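Local coordinates for putative deoxyribonuclease yjjV (Escherichia coli, PDB 1ZZM), which is a TatD-type metal-dependent hydrolase that binds two divalent cations and probably cleaves ester bonds, perhaps those of DNA, at residues A[63-68]-A[76-81]; A[101-106]-A[134-139]; A[181-186]-A[211-216]. One frame throughout, in Å; residues are numbered along the deposited sequence.

Interaction 1: residues A[63-68]-A[76-81]; sequences LGLHPG and VSLEQL
Different first torsions bring two leucines to their partners: Leu81, with CG anti to the backbone N (chi1 174°), carries CD1 to Leu63, whereas Leu65, with CG beside its N (chi1 -51°), sends CD1 to Leu78. The contact is part of a TIM-barrel-like beta-alpha unit, in which the chain leaves strand 59-63, runs through the loop and returns as helix 75-87, which packs against it. Leu81 CD1 settles beside the start of the loop, 3.6 Å from Leu63 CB and equally close to Leu63 O, while its CD2 branch lies near Gly64 CA. One turn back along the helix, the side chains of Leu65 and Leu78 cross at a slant, with Leu65 CD1 3.7 Å from Leu78 CD2. Both methyls of Leu65 also rest against Ser77 CB, CD1 at 3.9 Å and CD2 at 4.0 Å, so the carbon of the serine serves the apolar seam while its OG bonds to Ser74 N. Phe46 of helix 46-55 touches Leu63, Leu65 and Leu81, and Gln119 of helix 109-125 touches Leu65 and Leu81, so both neighbouring helices pack on this largely buried seam. Beyond it the loop runs on to the pocket holding a polyethylene glycol molecule in the crystal, lined by His66, Pro67 and Gly68; His66 fixes the bend, Gly68 N donating to His66 ND1 at 2.8 Å, within 6° of the ring plane.

Interaction 2: residues A[101-106]-A[134-139]; sequences DLFGDD and SRRTHD
Asp101 and Arg135 lie side by side, joined by a salt bridge in which Arg135 NH1 reaches Asp101 OD2 at 2.9 Å. They end two neighbouring parallel strands, 95-101 and 130-135, of the TIM-barrel-like fold. OD2 offers its syn lone pair, but the carboxylate and guanidinium planes stand 62° apart and the bond bends to 145°. Asp101 OD2 also takes a hydrogen bond from NE2 of the metal ligand His133, which makes the aspartate a second-shell group of the metal site. OD1 closes an Asx turn by accepting from Phe103 N at 2.9 Å, so both oxygens help fix the carboxylate's rotation. The turn brings Phe103 over one face of the Arg135 guanidinium, with CG 4.0 Å above that plane and displaced toward its rim. The nearly straight Leu102 N to Arg135 O bond and the backbone bond of Arg135 to Leu100 make up the parallel bridge between Asp101 and Arg135. Alongside it, Leu102 CG and Thr137 CG2 are tightly packed at 3.5 Å, and Phe109 of helix 109-125 touches both. Arg136, extended from CG to NE, turns its guanidinium nearly coplanar with the Phe103 ring and brings NH1 to the ring edge, 3.3 Å from Phe103 CD1.

Interaction 3: residues A[181-186]-A[211-216]; sequences TITYPR and MPLNGF
This is a loop-to-loop contact near the surface, polar at its centre, between segments 181-186 and 211-216, which follow strands 175-178 and 202-204 of the TIM-barrel-like fold. Asn214 gives Thr183 two hydrogen bonds: Asn214 N donates almost straight (171°) to Thr183 OG1 at 2.9 Å, and Asn214 ND2 to Thr183 O at 3.0 Å. Thr183 O lies in the plane of the Asn214 amide, though ND2 is tilted from the carbonyl plane of Thr183. With chi1 at 66°, Thr183 sets OG1 between its own N and carbonyl carbon, where it also bonds to Gly180 O. Tyr184 crosses segment 211-216, one ring face lying over Asn214 CB in a CH-pi contact, 3.9 Å from the ring centroid. Its hydroxyl donates to Pro212 O at 2.7 Å from above the carbonyl plane. Replacing Tyr184 with alanine would probably leave Pro212 O without this donor and Asn214 CB without its aromatic cover. Asn214 itself sits in a type II turn closed by Phe216 N and Leu213 O. Toward the metal site, Met211 CE touches Thr181 OG1. Helix 226-236 backs both segments, with Val232 against Thr183 and Arg228 against Leu213, while helix 190-196 flanks segment 181-186 through Thr190 and Thr181.

How the interactions relate
The three contacts follow in series along the chain, at the ends of parallel strands or in the loops and helices after them, in one TIM-barrel-like domain. Interactions 1 and 2, with centres 19 Å apart, touch where Pro67 CG packs 4.2 Å from Asp101 CB; helix 109-125 contacts both. Between centres, interaction 3 lies about 30 Å from interaction 1, across the chain's centre, and about 21 Å from interaction 2. Interactions 2 and 3 share the five-stranded sheet. Strand ends and loops of all three approach the two-zinc site held by His9, His11, Glu97, His133, His157 and Asp207: Asp101 of interaction 2 bonds to His133, and Met211 of interaction 3 lies close to Asp207 and His157.

Interaction 1: residues A[63-68]-A[76-81]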
ATOM      1  N   LEU A  63      -5.036   9.320   2.020  1.00  8.18           N
ATOM      2  CA  LEU A  63      -6.443   9.455   2.381  1.00  9.28           C
ATOM      3  C   LEU A  63      -7.245   8.878   1.228  1.00  8.85           C
ATOM      4  O   LEU A  63      -6.951   9.107   0.037  1.00 10.28           O
ATOM      5  CB  LEU A  63      -6.837  10.928   2.564  1.00 11.22           C
ATOM      6  CG  LEU A  63      -6.056  11.707   3.619  1.00 13.69           C
ATOM      7  CD1 LEU A  63      -6.569  13.156   3.646  1.00 12.89           C
ATOM      8  CD2 LEU A  63      -6.232  11.017   4.984  1.00 11.69           C
ATOM      9  N   GLY A  64      -8.272   8.116   1.586  1.00 10.04           N
ATOM     10  CA  GLY A  64      -9.071   7.481   0.577  1.00  9.79           C
ATOM     11  C   GLY A  64     -10.075   6.587   1.269  1.00 11.04           C
ATOM     12  O   GLY A  64     -10.029   6.391   2.507  1.00 12.24           O
ATOM     13  N   LEU A  65     -10.935   5.988   0.459  1.00  6.49           N
ATOM     14  CA  LEU A  65     -12.023   5.141   0.956  1.00 11.04           C
ATOM     15  C   LEU A  65     -11.846   3.698   0.442  1.00 10.39           C
ATOM     16  O   LEU A  65     -11.980   3.451  -0.741  1.00  9.31           O
ATOM     17  CB  LEU A  65     -13.329   5.760   0.443  1.00  9.66           C
ATOM     18  CG  LEU A  65     -13.521   7.271   0.706  1.00  9.69           C
ATOM     19  CD1 LEU A  65     -14.764   7.778  -0.026  1.00 11.25           C
ATOM     20  CD2 LEU A  65     -13.693   7.546   2.203  1.00  7.92           C
ATOM     21  N   HIS A  66     -11.555   2.782   1.375  1.00 12.01           N
ATOM     22  CA  HIS A  66     -11.281   1.362   1.154  1.00 11.27           C
ATOM     23  C   HIS A  66     -12.516   0.567   0.728  1.00  9.36           C
ATOM     24  O   HIS A  66     -13.597   0.732   1.298  1.00 14.02           O
ATOM     25  CB  HIS A  66     -10.666   0.804   2.459  1.00  8.57           C
ATOM     26  CG  HIS A  66      -9.946  -0.504   2.301  1.00 13.30           C
ATOM     27  ND1 HIS A  66     -10.580  -1.663   1.907  1.00 15.60           N
ATOM     28  CD2 HIS A  66      -8.672  -0.860   2.607  1.00 15.20           C
ATOM     29  CE1 HIS A  66      -9.733  -2.678   1.980  1.00 15.90           C
ATOM     30  NE2 HIS A  66      -8.567  -2.217   2.405  1.00 17.83           N
ATOM     31  N   PRO A  67     -12.384  -0.307  -0.293  1.00  9.21           N
ATOM     32  CA  PRO A  67     -13.553  -1.080  -0.737  1.00 10.07           C
ATOM     33  C   PRO A  67     -14.122  -1.981   0.355  1.00 12.33           C
ATOM     34  O   PRO A  67     -15.321  -2.290   0.351  1.00 11.82           O
ATOM     35  CB  PRO A  67     -13.025  -1.864  -1.950  1.00  8.22           C
ATOM     36  CG  PRO A  67     -11.537  -2.018  -1.665  1.00  5.99           C
ATOM     37  CD  PRO A  67     -11.177  -0.659  -1.071  1.00  9.66           C
ATOM     38  N   GLY A  68     -13.262  -2.355   1.295  1.00 12.32           N
ATOM     39  CA  GLY A  68     -13.693  -3.226   2.391  1.00 13.56           C
ATOM     40  C   GLY A  68     -14.639  -2.523   3.343  1.00 15.28           C
ATOM     41  O   GLY A  68     -15.347  -3.163   4.107  1.00 18.41           O
ATOM     42  N   VAL A  76     -20.945  12.280   1.288  1.00 16.71           N
ATOM     43  CA  VAL A  76     -20.284  13.130   2.275  1.00 15.18           C
ATOM     44  C   VAL A  76     -18.844  12.634   2.467  1.00 16.60           C
ATOM     45  O   VAL A  76     -17.917  13.443   2.538  1.00 15.53           O
ATOM     46  CB  VAL A  76     -21.057  13.157   3.636  1.00 18.21           C
ATOM     47  CG1 VAL A  76     -20.265  13.882   4.683  1.00 18.11           C
ATOM     48  CG2 VAL A  76     -22.398  13.891   3.442  1.00 22.97           C
ATOM     49  N   SER A  77     -18.635  11.316   2.491  1.00 15.35           N
ATOM     50  CA  SER A  77     -17.262  10.796   2.623  1.00 14.63           C
ATOM     51  C   SER A  77     -16.398  11.303   1.468  1.00 12.67           C
ATOM     52  O   SER A  77     -15.228  11.670   1.655  1.00 10.33           O
ATOM     53  CB  SER A  77     -17.270   9.261   2.588  1.00 14.04           C
ATOM     54  OG  SER A  77     -18.043   8.743   3.666  1.00 15.38           O
ATOM     55  N   LEU A  78     -16.958  11.311   0.266  1.00  9.04           N
ATOM     56  CA  LEU A  78     -16.179  11.757  -0.885  1.00 10.98           C
ATOM     57  C   LEU A  78     -15.933  13.257  -0.834  1.00 11.16           C
ATOM     58  O   LEU A  78     -14.873  13.734  -1.227  1.00 10.43           O
ATOM     59  CB  LEU A  78     -16.865  11.394  -2.194  1.00 12.33           C
ATOM     60  CG  LEU A  78     -16.688   9.926  -2.636  1.00 14.55           C
ATOM     61  CD1 LEU A  78     -17.648   9.601  -3.794  1.00 18.18           C
ATOM     62  CD2 LEU A  78     -15.228   9.711  -3.097  1.00 17.77           C
ATOM     63  N   GLU A  79     -16.909  14.009  -0.351  1.00 13.12           N
ATOM     64  CA  GLU A  79     -16.696  15.443  -0.268  1.00 13.58           C
ATOM     65  C   GLU A  79     -15.600  15.693   0.782  1.00 13.58           C
ATOM     66  O   GLU A  79     -14.754  16.584   0.621  1.00 13.24           O
ATOM     67  CB  GLU A  79     -17.985  16.155   0.140  1.00 13.94           C
ATOM     68  CG  GLU A  79     -17.796  17.649   0.218  1.00 20.28           C
ATOM     69  CD  GLU A  79     -19.045  18.380   0.656  1.00 21.59           C
ATOM     70  OE1 GLU A  79     -20.108  18.277   0.002  1.00 29.29           O
ATOM     71  OE2 GLU A  79     -18.939  19.056   1.660  1.00 22.69           O
ATOM     72  N   GLN A  80     -15.607  14.917   1.862  1.00 10.14           N
ATOM     73  CA  GLN A  80     -14.578  15.105   2.899  1.00 14.02           C
ATOM     74  C   GLN A  80     -13.175  14.813   2.357  1.00 14.10           C
ATOM     75  O   GLN A  80     -12.198  15.486   2.701  1.00 11.14           O
ATOM     76  CB  GLN A  80     -14.824  14.188   4.085  1.00 15.08           C
ATOM     77  CG  GLN A  80     -16.000  14.543   4.921  1.00 18.27           C
ATOM     78  CD  GLN A  80     -16.193  13.490   6.006  1.00 22.04           C
ATOM     79  OE1 GLN A  80     -15.391  13.383   6.969  1.00 26.26           O
ATOM     80  NE2 GLN A  80     -17.213  12.682   5.841  1.00 22.57           N
ATOM     81  N   LEU A  81     -13.086  13.782   1.530  1.00 12.20           N
ATOM     82  CA  LEU A  81     -11.805  13.418   0.909  1.00  9.38           C
ATOM     83  C   LEU A  81     -11.317  14.587   0.019  1.00 10.23           C
ATOM     84  O   LEU A  81     -10.149  15.028   0.122  1.00  8.98           O
ATOM     85  CB  LEU A  81     -12.003  12.148   0.085  1.00  9.14           C
ATOM     86  CG  LEU A  81     -10.778  11.748  -0.741  1.00 10.86           C
ATOM     87  CD1 LEU A  81      -9.556  11.551   0.213  1.00 11.02           C
ATOM     88  CD2 LEU A  81     -11.084  10.425  -1.512  1.00 11.68           C
TER

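Interaction 2: residues A[101-106]-A[134-139]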
ATOM      1  N   ASP A 101     -12.485  -5.267  -4.404  1.00 11.26           N
ATOM      2  CA  ASP A 101     -12.288  -6.508  -3.647  1.00 11.66           C
ATOM      3  C   ASP A 101     -13.541  -7.357  -3.895  1.00 13.21           C
ATOM      4  O   ASP A 101     -14.635  -6.967  -3.478  1.00 14.18           O
ATOM      5  CB  ASP A 101     -12.173  -6.130  -2.172  1.00 11.42           C
ATOM      6  CG  ASP A 101     -11.850  -7.309  -1.277  1.00 17.82           C
ATOM      7  OD1 ASP A 101     -12.375  -8.396  -1.546  1.00 15.18           O
ATOM      8  OD2 ASP A 101     -11.075  -7.144  -0.299  1.00 19.93           O
ATOM      9  N   LEU A 102     -13.388  -8.516  -4.528  1.00 14.86           N
ATOM     10  CA  LEU A 102     -14.554  -9.338  -4.820  1.00 18.26           C
ATOM     11  C   LEU A 102     -14.888 -10.375  -3.769  1.00 21.76           C
ATOM     12  O   LEU A 102     -15.606 -11.333  -4.044  1.00 24.37           O
ATOM     13  CB  LEU A 102     -14.413 -10.018  -6.192  1.00 20.09           C
ATOM     14  CG  LEU A 102     -14.835  -9.146  -7.392  1.00 22.32           C
ATOM     15  CD1 LEU A 102     -14.511  -9.891  -8.685  1.00 23.14           C
ATOM     16  CD2 LEU A 102     -16.319  -8.793  -7.324  1.00 19.52           C
ATOM     17  N   PHE A 103     -14.380 -10.185  -2.565  1.00 22.15           N
ATOM     18  CA  PHE A 103     -14.660 -11.122  -1.497  1.00 23.11           C
ATOM     19  C   PHE A 103     -16.054 -10.841  -0.937  1.00 23.12           C
ATOM     20  O   PHE A 103     -16.459  -9.678  -0.809  1.00 20.09           O
ATOM     21  CB  PHE A 103     -13.649 -10.967  -0.365  1.00 28.07           C
ATOM     22  CG  PHE A 103     -13.718 -12.078   0.629  1.00 34.79           C
ATOM     23  CD1 PHE A 103     -13.179 -13.326   0.323  1.00 37.32           C
ATOM     24  CD2 PHE A 103     -14.390 -11.911   1.837  1.00 37.02           C
ATOM     25  CE1 PHE A 103     -13.315 -14.396   1.207  1.00 39.45           C
ATOM     26  CE2 PHE A 103     -14.533 -12.970   2.728  1.00 39.31           C
ATOM     27  CZ  PHE A 103     -13.994 -14.218   2.412  1.00 38.87           C
ATOM     28  N   GLY A 104     -16.788 -11.904  -0.609  1.00 21.16           N
ATOM     29  CA  GLY A 104     -18.114 -11.737  -0.036  1.00 21.13           C
ATOM     30  C   GLY A 104     -19.252 -12.221  -0.913  1.00 20.10           C
ATOM     31  O   GLY A 104     -19.116 -12.326  -2.131  1.00 17.75           O
ATOM     32  N   ASP A 105     -20.395 -12.527  -0.303  1.00 21.77           N
ATOM     33  CA  ASP A 105     -21.533 -12.984  -1.100  1.00 22.64           C
ATOM     34  C   ASP A 105     -22.116 -11.854  -1.933  1.00 21.86           C
ATOM     35  O   ASP A 105     -22.732 -12.093  -2.959  1.00 22.33           O
ATOM     36  CB  ASP A 105     -22.616 -13.598  -0.230  1.00 23.12           C
ATOM     37  CG  ASP A 105     -22.306 -15.035   0.149  1.00 26.96           C
ATOM     38  OD1 ASP A 105     -21.372 -15.641  -0.434  1.00 24.37           O
ATOM     39  OD2 ASP A 105     -23.020 -15.558   1.019  1.00 23.52           O
ATOM     40  N   ASP A 106     -21.946 -10.617  -1.493  1.00 23.91           N
ATOM     41  CA  ASP A 106     -22.416  -9.499  -2.319  1.00 22.77           C
ATOM     42  C   ASP A 106     -21.520  -8.299  -2.149  1.00 19.67           C
ATOM     43  O   ASP A 106     -21.780  -7.392  -1.363  1.00 20.97           O
ATOM     44  CB  ASP A 106     -23.855  -9.091  -2.043  1.00 27.89           C
ATOM     45  CG  ASP A 106     -24.314  -7.989  -2.988  1.00 33.42           C
ATOM     46  OD1 ASP A 106     -23.703  -7.847  -4.099  1.00 31.31           O
ATOM     47  OD2 ASP A 106     -25.268  -7.270  -2.618  1.00 33.85           O
ATOM     48  N   SER A 134      -6.465  -4.721  -4.302  1.00  9.37           N
ATOM     49  CA  SER A 134      -7.070  -5.520  -5.361  1.00 11.05           C
ATOM     50  C   SER A 134      -7.093  -6.962  -4.893  1.00 13.30           C
ATOM     51  O   SER A 134      -6.052  -7.559  -4.621  1.00 15.24           O
ATOM     52  CB  SER A 134      -6.266  -5.422  -6.659  1.00 11.60           C
ATOM     53  OG  SER A 134      -6.979  -6.058  -7.742  1.00 14.05           O
ATOM     54  N   ARG A 135      -8.284  -7.523  -4.789  1.00 14.42           N
ATOM     55  CA  ARG A 135      -8.365  -8.899  -4.346  1.00 17.06           C
ATOM     56  C   ARG A 135      -9.346  -9.581  -5.299  1.00 15.97           C
ATOM     57  O   ARG A 135     -10.574  -9.343  -5.234  1.00 15.08           O
ATOM     58  CB  ARG A 135      -8.866  -8.917  -2.912  1.00 16.21           C
ATOM     59  CG  ARG A 135      -9.135 -10.313  -2.392  1.00 29.12           C
ATOM     60  CD  ARG A 135     -10.077 -10.196  -1.221  1.00 32.86           C
ATOM     61  NE  ARG A 135      -9.602 -10.915  -0.059  1.00 38.71           N
ATOM     62  CZ  ARG A 135      -9.920 -10.572   1.178  1.00 38.32           C
ATOM     63  NH1 ARG A 135     -10.711  -9.519   1.387  1.00 36.10           N
ATOM     64  NH2 ARG A 135      -9.441 -11.275   2.193  1.00 39.87           N
ATOM     65  N   ARG A 136      -8.791 -10.418  -6.177  1.00 16.79           N
ATOM     66  CA  ARG A 136      -9.569 -11.144  -7.175  1.00 16.56           C
ATOM     67  C   ARG A 136     -10.182 -10.196  -8.195  1.00 18.04           C
ATOM     68  O   ARG A 136     -11.158 -10.542  -8.862  1.00 20.23           O
ATOM     69  CB  ARG A 136     -10.688 -11.941  -6.493  1.00 18.85           C
ATOM     70  CG  ARG A 136     -10.188 -13.143  -5.698  1.00 26.43           C
ATOM     71  CD  ARG A 136     -11.343 -13.857  -4.979  1.00 33.38           C
ATOM     72  NE  ARG A 136     -10.916 -15.139  -4.418  1.00 39.36           N
ATOM     73  CZ  ARG A 136     -11.154 -15.541  -3.168  1.00 44.66           C
ATOM     74  NH1 ARG A 136     -11.825 -14.761  -2.319  1.00 45.45           N
ATOM     75  NH2 ARG A 136     -10.716 -16.733  -2.764  1.00 42.05           N
ATOM     76  N   THR A 137      -9.587  -9.014  -8.337  1.00 16.00           N
ATOM     77  CA  THR A 137     -10.087  -7.961  -9.229  1.00 13.94           C
ATOM     78  C   THR A 137      -8.961  -7.369 -10.082  1.00 13.47           C
ATOM     79  O   THR A 137      -9.096  -6.256 -10.609  1.00 12.65           O
ATOM     80  CB  THR A 137     -10.677  -6.803  -8.373  1.00 13.52           C
ATOM     81  OG1 THR A 137      -9.708  -6.412  -7.391  1.00 11.87           O
ATOM     82  CG2 THR A 137     -11.921  -7.271  -7.631  1.00 12.55           C
ATOM     83  N   HIS A 138      -7.860  -8.098 -10.254  1.00 13.16           N
ATOM     84  CA  HIS A 138      -6.741  -7.497 -11.017  1.00 11.29           C
ATOM     85  C   HIS A 138      -7.048  -7.066 -12.454  1.00 13.35           C
ATOM     86  O   HIS A 138      -6.621  -5.988 -12.885  1.00 11.90           O
ATOM     87  CB  HIS A 138      -5.537  -8.440 -11.021  1.00 12.19           C
ATOM     88  CG  HIS A 138      -4.926  -8.619  -9.666  1.00 13.90           C
ATOM     89  ND1 HIS A 138      -4.250  -9.764  -9.294  1.00 16.67           N
ATOM     90  CD2 HIS A 138      -4.959  -7.826  -8.568  1.00 12.04           C
ATOM     91  CE1 HIS A 138      -3.897  -9.670  -8.022  1.00 13.85           C
ATOM     92  NE2 HIS A 138      -4.318  -8.505  -7.558  1.00 19.23           N
ATOM     93  N   ASP A 139      -7.762  -7.909 -13.195  1.00 13.34           N
ATOM     94  CA  ASP A 139      -8.096  -7.608 -14.576  1.00 13.87           C
ATOM     95  C   ASP A 139      -8.981  -6.359 -14.670  1.00 14.34           C
ATOM     96  O   ASP A 139      -8.712  -5.464 -15.454  1.00 14.87           O
ATOM     97  CB  ASP A 139      -8.806  -8.809 -15.216  1.00 16.39           C
ATOM     98  CG  ASP A 139      -7.917 -10.049 -15.287  1.00 20.92           C
ATOM     99  OD1 ASP A 139      -6.679  -9.963 -15.091  1.00 20.05           O
ATOM    100  OD2 ASP A 139      -8.468 -11.136 -15.541  1.00 25.53           O
TER

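Interaction 3: residues A[181-186]-A[211-216]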
ATOM      1  N   THR A 181       2.949 -12.163   1.483  1.00 16.45           N
ATOM      2  CA  THR A 181       2.537 -13.185   0.533  1.00 16.90           C
ATOM      3  C   THR A 181       3.720 -14.001   0.034  1.00 19.38           C
ATOM      4  O   THR A 181       3.588 -15.212  -0.208  1.00 20.61           O
ATOM      5  CB  THR A 181       1.850 -12.565  -0.693  1.00 18.97           C
ATOM      6  OG1 THR A 181       0.676 -11.860  -0.271  1.00 21.57           O
ATOM      7  CG2 THR A 181       1.477 -13.663  -1.715  1.00 17.18           C
ATOM      8  N   ILE A 182       4.884 -13.368  -0.111  1.00 16.23           N
ATOM      9  CA  ILE A 182       6.012 -14.117  -0.637  1.00 17.86           C
ATOM     10  C   ILE A 182       6.653 -15.088   0.348  1.00 19.51           C
ATOM     11  O   ILE A 182       7.573 -15.802  -0.031  1.00 17.87           O
ATOM     12  CB  ILE A 182       7.129 -13.209  -1.210  1.00 15.49           C
ATOM     13  CG1 ILE A 182       7.730 -12.281  -0.145  1.00 17.23           C
ATOM     14  CG2 ILE A 182       6.566 -12.391  -2.369  1.00 13.25           C
ATOM     15  CD1 ILE A 182       8.194 -12.951   1.110  1.00 26.05           C
ATOM     16  N   THR A 183       6.185 -15.096   1.599  1.00 20.32           N
ATOM     17  CA  THR A 183       6.769 -16.005   2.592  1.00 20.76           C
ATOM     18  C   THR A 183       6.064 -17.349   2.641  1.00 22.97           C
ATOM     19  O   THR A 183       6.454 -18.223   3.430  1.00 21.48           O
ATOM     20  CB  THR A 183       6.764 -15.424   4.028  1.00 18.53           C
ATOM     21  OG1 THR A 183       5.419 -15.277   4.482  1.00 18.29           O
ATOM     22  CG2 THR A 183       7.486 -14.091   4.078  1.00 17.65           C
ATOM     23  N   TYR A 184       5.043 -17.511   1.795  1.00 21.22           N
ATOM     24  CA  TYR A 184       4.249 -18.739   1.704  1.00 21.54           C
ATOM     25  C   TYR A 184       4.422 -19.422   0.336  1.00 21.92           C
ATOM     26  O   TYR A 184       3.538 -19.347  -0.512  1.00 21.22           O
ATOM     27  CB  TYR A 184       2.763 -18.399   1.875  1.00 21.56           C
ATOM     28  CG  TYR A 184       2.394 -17.841   3.239  1.00 22.77           C
ATOM     29  CD1 TYR A 184       2.143 -18.696   4.303  1.00 21.69           C
ATOM     30  CD2 TYR A 184       2.249 -16.466   3.448  1.00 22.05           C
ATOM     31  CE1 TYR A 184       1.740 -18.209   5.542  1.00 22.49           C
ATOM     32  CE2 TYR A 184       1.852 -15.962   4.696  1.00 20.62           C
ATOM     33  CZ  TYR A 184       1.593 -16.850   5.734  1.00 21.78           C
ATOM     34  OH  TYR A 184       1.135 -16.421   6.951  1.00 18.68           O
ATOM     35  N   PRO A 185       5.526 -20.145   0.124  1.00 21.85           N
ATOM     36  CA  PRO A 185       5.688 -20.784  -1.195  1.00 22.75           C
ATOM     37  C   PRO A 185       4.606 -21.763  -1.657  1.00 24.48           C
ATOM     38  O   PRO A 185       4.388 -21.950  -2.871  1.00 21.46           O
ATOM     39  CB  PRO A 185       7.075 -21.428  -1.109  1.00 25.76           C
ATOM     40  CG  PRO A 185       7.271 -21.665   0.346  1.00 26.23           C
ATOM     41  CD  PRO A 185       6.642 -20.469   1.032  1.00 22.14           C
ATOM     42  N   ARG A 186       3.896 -22.359  -0.714  1.00 21.50           N
ATOM     43  CA  ARG A 186       2.882 -23.323  -1.095  1.00 25.89           C
ATOM     44  C   ARG A 186       1.496 -22.711  -1.287  1.00 26.97           C
ATOM     45  O   ARG A 186       0.568 -23.402  -1.688  1.00 28.80           O
ATOM     46  CB  ARG A 186       2.830 -24.443  -0.042  1.00 28.46           C
ATOM     47  CG  ARG A 186       4.196 -25.106   0.213  1.00 33.95           C
ATOM     48  CD  ARG A 186       4.182 -26.028   1.456  1.00 33.88           C
ATOM     49  NE  ARG A 186       3.259 -27.154   1.313  1.00 35.66           N
ATOM     50  CZ  ARG A 186       3.126 -28.130   2.206  1.00 36.84           C
ATOM     51  NH1 ARG A 186       3.855 -28.126   3.319  1.00 36.61           N
ATOM     52  NH2 ARG A 186       2.266 -29.118   1.987  1.00 38.56           N
ATOM     53  N   MET A 211      -2.239  -9.709   6.925  1.00 16.52           N
ATOM     54  CA  MET A 211      -1.229 -10.444   6.151  1.00 19.35           C
ATOM     55  C   MET A 211      -0.002 -10.920   6.969  1.00 17.80           C
ATOM     56  O   MET A 211       1.147 -10.642   6.624  1.00 16.16           O
ATOM     57  CB  MET A 211      -0.801  -9.580   4.931  1.00 21.93           C
ATOM     58  CG  MET A 211      -2.003  -9.184   3.983  1.00 27.44           C
ATOM     59  SD  MET A 211      -1.674  -8.202   2.408  1.00 32.10           S
ATOM     60  CE  MET A 211      -1.267  -9.526   1.248  1.00 34.44           C
ATOM     61  N   PRO A 212      -0.234 -11.665   8.076  1.00 18.73           N
ATOM     62  CA  PRO A 212       0.872 -12.165   8.912  1.00 19.98           C
ATOM     63  C   PRO A 212       1.834 -13.017   8.091  1.00 18.05           C
ATOM     64  O   PRO A 212       1.400 -13.715   7.170  1.00 20.88           O
ATOM     65  CB  PRO A 212       0.149 -12.977  10.004  1.00 17.59           C
ATOM     66  CG  PRO A 212      -1.121 -13.408   9.335  1.00 20.80           C
ATOM     67  CD  PRO A 212      -1.527 -12.131   8.598  1.00 20.08           C
ATOM     68  N   LEU A 213       3.128 -12.956   8.381  1.00 18.56           N
ATOM     69  CA  LEU A 213       4.066 -13.766   7.600  1.00 20.29           C
ATOM     70  C   LEU A 213       4.043 -15.242   8.036  1.00 20.11           C
ATOM     71  O   LEU A 213       3.585 -15.584   9.146  1.00 18.82           O
ATOM     72  CB  LEU A 213       5.490 -13.228   7.717  1.00 15.25           C
ATOM     73  CG  LEU A 213       5.900 -12.022   6.863  1.00 18.07           C
ATOM     74  CD1 LEU A 213       5.023 -10.769   7.167  1.00 17.08           C
ATOM     75  CD2 LEU A 213       7.347 -11.741   7.121  1.00 14.57           C
ATOM     76  N   ASN A 214       4.546 -16.101   7.150  1.00 18.72           N
ATOM     77  CA  ASN A 214       4.614 -17.546   7.390  1.00 17.96           C
ATOM     78  C   ASN A 214       5.384 -17.829   8.677  1.00 19.63           C
ATOM     79  O   ASN A 214       6.546 -17.449   8.808  1.00 20.06           O
ATOM     80  CB  ASN A 214       5.311 -18.251   6.215  1.00 16.74           C
ATOM     81  CG  ASN A 214       5.087 -19.756   6.224  1.00 21.87           C
ATOM     82  OD1 ASN A 214       4.549 -20.294   7.182  1.00 21.50           O
ATOM     83  ND2 ASN A 214       5.484 -20.433   5.152  1.00 22.44           N
ATOM     84  N   GLY A 215       4.726 -18.488   9.626  1.00 24.47           N
ATOM     85  CA  GLY A 215       5.383 -18.806  10.886  1.00 26.83           C
ATOM     86  C   GLY A 215       5.045 -17.819  11.986  1.00 29.67           C
ATOM     87  O   GLY A 215       5.527 -17.953  13.123  1.00 29.56           O
ATOM     88  N   PHE A 216       4.218 -16.828  11.647  1.00 29.01           N
ATOM     89  CA  PHE A 216       3.814 -15.797  12.587  1.00 28.45           C
ATOM     90  C   PHE A 216       2.326 -15.622  12.609  1.00 27.89           C
ATOM     91  O   PHE A 216       1.823 -14.606  13.063  1.00 28.09           O
ATOM     92  CB  PHE A 216       4.479 -14.464  12.230  1.00 27.63           C
ATOM     93  CG  PHE A 216       5.961 -14.480  12.393  1.00 28.92           C
ATOM     94  CD1 PHE A 216       6.782 -14.965  11.382  1.00 27.28           C
ATOM     95  CD2 PHE A 216       6.542 -14.069  13.591  1.00 29.59           C
ATOM     96  CE1 PHE A 216       8.156 -15.044  11.558  1.00 25.97           C
ATOM     97  CE2 PHE A 216       7.905 -14.147  13.776  1.00 29.76           C
ATOM     98  CZ  PHE A 216       8.720 -14.638  12.755  1.00 29.02           C
TER